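Local coordinates for cobalamin (Vitamin B12) biosynthesis CbiX protein (PDB 3LYH), which is of unproven function but probably binds a metal ion and may act as a lyase or chelatase in cobalamin biosynthesis, at residues E47-L50 with D51-V54; K118-L121 with E122-E125. All blocks are in the same frame, centred on the assembly; numbering follows the deposited sequence. Where two conformers were deposited one is given.

Contact 1. Residues E47-L50 with D51-V54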
ATOM      1  N   GLU B  47     -12.156 -15.029  -1.012  1.00 23.40           N
ATOM      2  CA  GLU B  47     -11.846 -15.811  -2.218  1.00 23.77           C
ATOM      3  C   GLU B  47     -11.596 -14.818  -3.358  1.00 19.08           C
ATOM      4  O   GLU B  47     -12.139 -13.704  -3.366  1.00 20.62           O
ATOM      5  CB  GLU B  47     -12.924 -16.853  -2.589  1.00 26.04           C
ATOM      6  CG  GLU B  47     -12.910 -18.216  -1.781  1.00 32.03           C
ATOM      7  CD  GLU B  47     -11.666 -19.169  -1.969  1.00 39.44           C
ATOM      8  OE1 GLU B  47     -11.249 -19.522  -3.124  1.00 26.21           O
ATOM      9  OE2 GLU B  47     -11.143 -19.628  -0.908  1.00 41.03           O
ATOM     10  N   PRO B  48     -10.756 -15.205  -4.319  1.00 19.84           N
ATOM     11  CA  PRO B  48     -10.095 -16.502  -4.417  1.00 19.23           C
ATOM     12  C   PRO B  48      -8.801 -16.580  -3.619  1.00 18.68           C
ATOM     13  O   PRO B  48      -8.059 -15.597  -3.491  1.00 16.58           O
ATOM     14  CB  PRO B  48      -9.819 -16.645  -5.912  1.00 20.05           C
ATOM     15  CG  PRO B  48      -9.625 -15.257  -6.349  1.00 19.30           C
ATOM     16  CD  PRO B  48     -10.379 -14.336  -5.436  1.00 20.43           C
ATOM     17  N   SER B  49      -8.552 -17.763  -3.069  1.00 19.31           N
ATOM     18  CA  SER B  49      -7.340 -18.069  -2.353  1.00 20.21           C
ATOM     19  C   SER B  49      -6.229 -18.292  -3.370  1.00 17.11           C
ATOM     20  O   SER B  49      -6.488 -18.423  -4.578  1.00 14.99           O
ATOM     21  CB  SER B  49      -7.503 -19.365  -1.544  1.00 19.63           C
ATOM     22  OG  SER B  49      -7.739 -20.460  -2.418  1.00 19.32           O
ATOM     23  N   LEU B  50      -5.006 -18.363  -2.871  1.00 16.65           N
ATOM     24  CA  LEU B  50      -3.845 -18.737  -3.717  1.00 18.87           C
ATOM     25  C   LEU B  50      -3.996 -20.141  -4.333  1.00 18.00           C
ATOM     26  O   LEU B  50      -3.656 -20.365  -5.498  1.00 20.77           O
ATOM     27  CB  LEU B  50      -2.557 -18.602  -2.902  1.00 19.20           C
ATOM     28  CG  LEU B  50      -1.195 -18.385  -3.531  1.00 28.20           C
ATOM     29  CD1 LEU B  50      -1.167 -17.100  -4.318  1.00 25.49           C
ATOM     30  CD2 LEU B  50      -0.175 -18.306  -2.414  1.00 36.91           C
ATOM     31  N   ASP B  51      -4.517 -21.091  -3.544  1.00 19.41           N
ATOM     32  CA  ASP B  51      -4.730 -22.418  -4.067  0.50 19.62           C
ATOM     33  C   ASP B  51      -5.706 -22.393  -5.240  1.00 18.00           C
ATOM     34  O   ASP B  51      -5.456 -23.063  -6.230  1.00 21.40           O
ATOM     35  CB  ASP B  51      -5.207 -23.406  -2.989  0.50 20.09           C
ATOM     36  CG  ASP B  51      -4.777 -24.819  -3.294  0.50 20.03           C
ATOM     37  OD1 ASP B  51      -5.541 -25.550  -3.946  0.50 30.35           O
ATOM     38  OD2 ASP B  51      -3.658 -25.181  -2.901  0.50 28.01           O
ATOM     39  N   THR B  52      -6.789 -21.600  -5.133  1.00 18.93           N
ATOM     40  CA  THR B  52      -7.793 -21.515  -6.189  1.00 19.28           C
ATOM     41  C   THR B  52      -7.243 -20.941  -7.472  1.00 19.18           C
ATOM     42  O   THR B  52      -7.531 -21.454  -8.544  1.00 18.72           O
ATOM     43  CB  THR B  52      -9.032 -20.702  -5.726  1.00 19.70           C
ATOM     44  OG1 THR B  52      -9.717 -21.452  -4.729  1.00 25.41           O
ATOM     45  CG2 THR B  52      -9.971 -20.413  -6.891  1.00 22.37           C
ATOM     46  N   ILE B  53      -6.430 -19.894  -7.364  1.00 17.22           N
ATOM     47  CA  ILE B  53      -5.802 -19.323  -8.544  1.00 15.81           C
ATOM     48  C   ILE B  53      -4.782 -20.288  -9.162  1.00 15.99           C
ATOM     49  O   ILE B  53      -4.691 -20.425 -10.399  1.00 16.41           O
ATOM     50  CB  ILE B  53      -5.179 -17.947  -8.232  1.00 13.61           C
ATOM     51  CG1 ILE B  53      -6.249 -16.947  -7.794  1.00 16.96           C
ATOM     52  CG2 ILE B  53      -4.408 -17.388  -9.469  1.00 15.93           C
ATOM     53  CD1 ILE B  53      -7.395 -16.734  -8.797  1.00 18.68           C
ATOM     54  N   VAL B  54      -3.990 -20.943  -8.319  1.00 17.94           N
ATOM     55  CA  VAL B  54      -2.985 -21.871  -8.848  1.00 18.54           C
ATOM     56  C   VAL B  54      -3.681 -23.059  -9.499  1.00 18.79           C
ATOM     57  O   VAL B  54      -3.338 -23.439 -10.609  1.00 19.10           O
ATOM     58  CB  VAL B  54      -1.954 -22.314  -7.774  1.00 19.68           C
ATOM     59  CG1 VAL B  54      -1.119 -23.455  -8.316  1.00 18.80           C
ATOM     60  CG2 VAL B  54      -1.079 -21.129  -7.327  1.00 22.70           C
TER

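Contact 2. Residues K118-L121 with E122-E125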
ATOM      1  N   LYS B 118       1.001  15.573  -4.698  1.00 11.09           N
ATOM      2  CA  LYS B 118       0.851  16.788  -5.528  0.50 11.62           C
ATOM      3  C   LYS B 118      -0.611  17.112  -5.874  1.00 10.75           C
ATOM      4  O   LYS B 118      -0.994  18.269  -5.822  1.00 12.43           O
ATOM      5  CB  LYS B 118       1.699  16.693  -6.803  0.50 11.49           C
ATOM      6  CG  LYS B 118       3.199  16.750  -6.535  0.50 15.81           C
ATOM      7  CD  LYS B 118       4.099  16.269  -7.722  0.50 17.71           C
ATOM      8  CE  LYS B 118       4.084  17.208  -8.946  0.50 21.35           C
ATOM      9  NZ  LYS B 118       5.096  16.816 -10.037  0.50 14.67           N
ATOM     10  N   GLU B 119      -1.398  16.095  -6.240  1.00 11.31           N
ATOM     11  CA  GLU B 119      -2.824  16.291  -6.502  1.00 12.34           C
ATOM     12  C   GLU B 119      -3.515  16.801  -5.229  1.00 12.82           C
ATOM     13  O   GLU B 119      -4.309  17.722  -5.312  1.00 11.83           O
ATOM     14  CB  GLU B 119      -3.534  15.021  -6.959  1.00 13.78           C
ATOM     15  CG  GLU B 119      -3.115  14.439  -8.267  1.00 19.60           C
ATOM     16  CD  GLU B 119      -3.788  13.070  -8.570  1.00 22.08           C
ATOM     17  OE1 GLU B 119      -4.460  12.447  -7.699  1.00 24.88           O
ATOM     18  OE2 GLU B 119      -3.603  12.612  -9.722  1.00 25.64           O
ATOM     19  N   GLU B 120      -3.172  16.228  -4.071  1.00 10.32           N
ATOM     20  CA  GLU B 120      -3.832  16.646  -2.830  1.00  9.22           C
ATOM     21  C   GLU B 120      -3.435  18.044  -2.398  1.00 10.19           C
ATOM     22  O   GLU B 120      -4.228  18.786  -1.850  1.00 10.80           O
ATOM     23  CB  GLU B 120      -3.579  15.613  -1.713  1.00  9.05           C
ATOM     24  CG  GLU B 120      -4.159  14.245  -2.011  1.00 10.34           C
ATOM     25  CD  GLU B 120      -5.699  14.158  -1.972  1.00 13.18           C
ATOM     26  OE1 GLU B 120      -6.368  15.166  -1.694  1.00 13.48           O
ATOM     27  OE2 GLU B 120      -6.234  13.073  -2.250  1.00 17.27           O
ATOM     28  N   LEU B 121      -2.173  18.379  -2.619  1.00 10.72           N
ATOM     29  CA  LEU B 121      -1.670  19.685  -2.285  1.00 11.61           C
ATOM     30  C   LEU B 121      -2.381  20.727  -3.131  1.00 14.35           C
ATOM     31  O   LEU B 121      -2.849  21.734  -2.603  1.00 16.19           O
ATOM     32  CB  LEU B 121      -0.168  19.764  -2.461  1.00 13.80           C
ATOM     33  CG  LEU B 121       0.613  20.983  -2.020  1.00 19.66           C
ATOM     34  CD1 LEU B 121       0.607  21.163  -0.506  1.00 24.12           C
ATOM     35  CD2 LEU B 121       2.057  20.832  -2.532  1.00 22.14           C
ATOM     36  N   GLU B 122      -2.507  20.476  -4.428  1.00 14.86           N
ATOM     37  CA  GLU B 122      -3.256  21.372  -5.323  1.00 17.33           C
ATOM     38  C   GLU B 122      -4.672  21.571  -4.847  1.00 17.94           C
ATOM     39  O   GLU B 122      -5.149  22.709  -4.787  1.00 21.75           O
ATOM     40  CB  GLU B 122      -3.262  20.802  -6.754  1.00 18.10           C
ATOM     41  CG  GLU B 122      -3.966  21.674  -7.802  1.00 22.37           C
ATOM     42  CD  GLU B 122      -3.257  22.998  -8.116  1.00 34.90           C
ATOM     43  OE1 GLU B 122      -2.118  23.274  -7.643  1.00 26.35           O
ATOM     44  OE2 GLU B 122      -3.873  23.789  -8.859  1.00 31.05           O
ATOM     45  N   ARG B 123      -5.325  20.472  -4.492  1.00 17.39           N
ATOM     46  CA  ARG B 123      -6.703  20.466  -3.965  1.00 22.03           C
ATOM     47  C   ARG B 123      -6.832  21.319  -2.705  1.00 24.30           C
ATOM     48  O   ARG B 123      -7.780  22.107  -2.593  1.00 26.64           O
ATOM     49  CB  ARG B 123      -7.141  19.030  -3.720  1.00 21.73           C
ATOM     50  CG  ARG B 123      -8.527  18.815  -3.071  1.00 30.98           C
ATOM     51  CD  ARG B 123      -9.358  17.726  -3.821  1.00 43.71           C
ATOM     52  NE  ARG B 123      -8.865  16.335  -3.712  1.00 51.25           N
ATOM     53  CZ  ARG B 123      -8.234  15.623  -4.662  1.00 54.44           C
ATOM     54  NH1 ARG B 123      -7.938  16.124  -5.865  1.00 53.47           N
ATOM     55  NH2 ARG B 123      -7.879  14.369  -4.401  1.00 55.63           N
ATOM     56  N   SER B 124      -5.866  21.200  -1.792  1.00 19.31           N
ATOM     57  CA  SER B 124      -5.882  21.973  -0.543  1.00 20.59           C
ATOM     58  C   SER B 124      -5.444  23.442  -0.709  1.00 24.69           C
ATOM     59  O   SER B 124      -6.002  24.327  -0.052  1.00 24.90           O
ATOM     60  CB  SER B 124      -4.997  21.321   0.511  1.00 17.30           C
ATOM     61  OG  SER B 124      -5.439  20.014   0.841  1.00 14.65           O
ATOM     62  N   GLU B 125      -4.418  23.682  -1.534  1.00 27.91           N
ATOM     63  CA  GLU B 125      -3.768  25.015  -1.645  1.00 31.12           C
ATOM     64  C   GLU B 125      -4.322  25.901  -2.765  1.00 34.63           C
ATOM     65  O   GLU B 125      -4.051  27.099  -2.771  1.00 30.97           O
ATOM     66  CB  GLU B 125      -2.242  24.874  -1.806  1.00 31.16           C
ATOM     67  CG  GLU B 125      -1.555  24.283  -0.557  1.00 33.82           C
ATOM     68  CD  GLU B 125      -0.038  24.464  -0.534  1.00 38.99           C
ATOM     69  OE1 GLU B 125       0.543  24.821  -1.588  1.00 34.25           O
ATOM     70  OE2 GLU B 125       0.576  24.218   0.541  1.00 33.01           O
TER

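Contact 1. Residues E47-L50 with D51-V54
Pro48 CG lies 3.6 Å from Ile53 CD1, with CB close by, and this greasy pair forms the close-packed side of the turn. In Ile53, CG1 lies beside its own backbone N, opposite the carbonyl carbon (chi1 -62°), which brings it to the Pro48 side and 3.5 Å from Ser49 O; the bend at chi2 carries CD1 on to the proline ring. Pro48 follows a cis peptide bond, which bends the chain sharply as it enters helix 50-59. Leu50, Ile53 and Val54 are buried, and all three touch Ile9 of strand 6-12, while Leu50 also packs on helix 78-93. Such hydrophobic residues suit the buried face of a helix lying on a parallel sheet, as in the chelatase clan.

Ser49 is the N-cap: its OG accepts from Thr52 N at 3.1 Å, the N-H pointing at it within 22° of straight. A small hydroxyl residue suits this place, since OG sits between the backbone N and the carbonyl carbon (chi1 63°), facing the amide of Thr52. Towards solvent the packing gives way to polar links. Thr52 OG1 donates to the syn lone pair of Glu47 OE1 at 2.9 Å, the two side chains crossing nearly at right angles, and the same oxygen receives a weak bond from Ser49 N. Asp51 turns from the cap to a salt bridge with Arg88.

Contact 2. Residues K118-L121 with E122-E125
Arg123 folds back along its helix to meet Glu120, one turn earlier, and the two side chains run side by side in the same direction. Its CB rests 3.5 Å from the carbonyl oxygens of both Glu119 and Glu120. CG stands opposite the backbone N (chi1 176°), and bends at chi2 and chi3 then bring the chain round toward the preceding turn. NE comes within 3.4 Å of Glu120 OE1, and CZ lies close to the same oxygen. NH1 hangs near Glu119 O, which sits over one face of the guanidinium, while NH2 makes the salt bridge to Glu120 OE2 at 3.0 Å and has Glu120 OE1 as a near neighbour at 3.2 Å. Carboxylate and guanidinium planes are turned 74° apart, so the pair is not a flat two-pronged one.

This is an i to i+3 ion pair on the last turns of helix 107-125. The long, flexible arginine suits an exposed site from which it can span a turn. Glu120 is buried, and its OE1 has a second cationic partner, Arg98 of the second subunit; the two arginines would be expected to keep it ionised. Leu121 crosses Glu125 at a slant, its CD1 3.2 Å from OE2 of a carboxylate whose strongest polar partner is His6 of the second subunit. Ser124 OG, a small hydroxyl able to join two bonds, meets Thr66 and Arg98 of that subunit.

Contact 1 comes first along the chain, at the start of helix 50-59, and contact 2 follows at the end of helix 107-125; their centres are 39 Å apart and their nearest atoms about 27 Å. They share no helix and lie on opposite sides of the chain's centre. Contact 1 belongs to the body of the α/β fold, in the connection that leaves strand 38-42, outermost within this chain, and leads into a helix packed on the parallel sheet. Contact 2 lies on a helix that projects far from that body and reaches the second subunit. One lies within the fold of a single chain, the other where the two subunits meet.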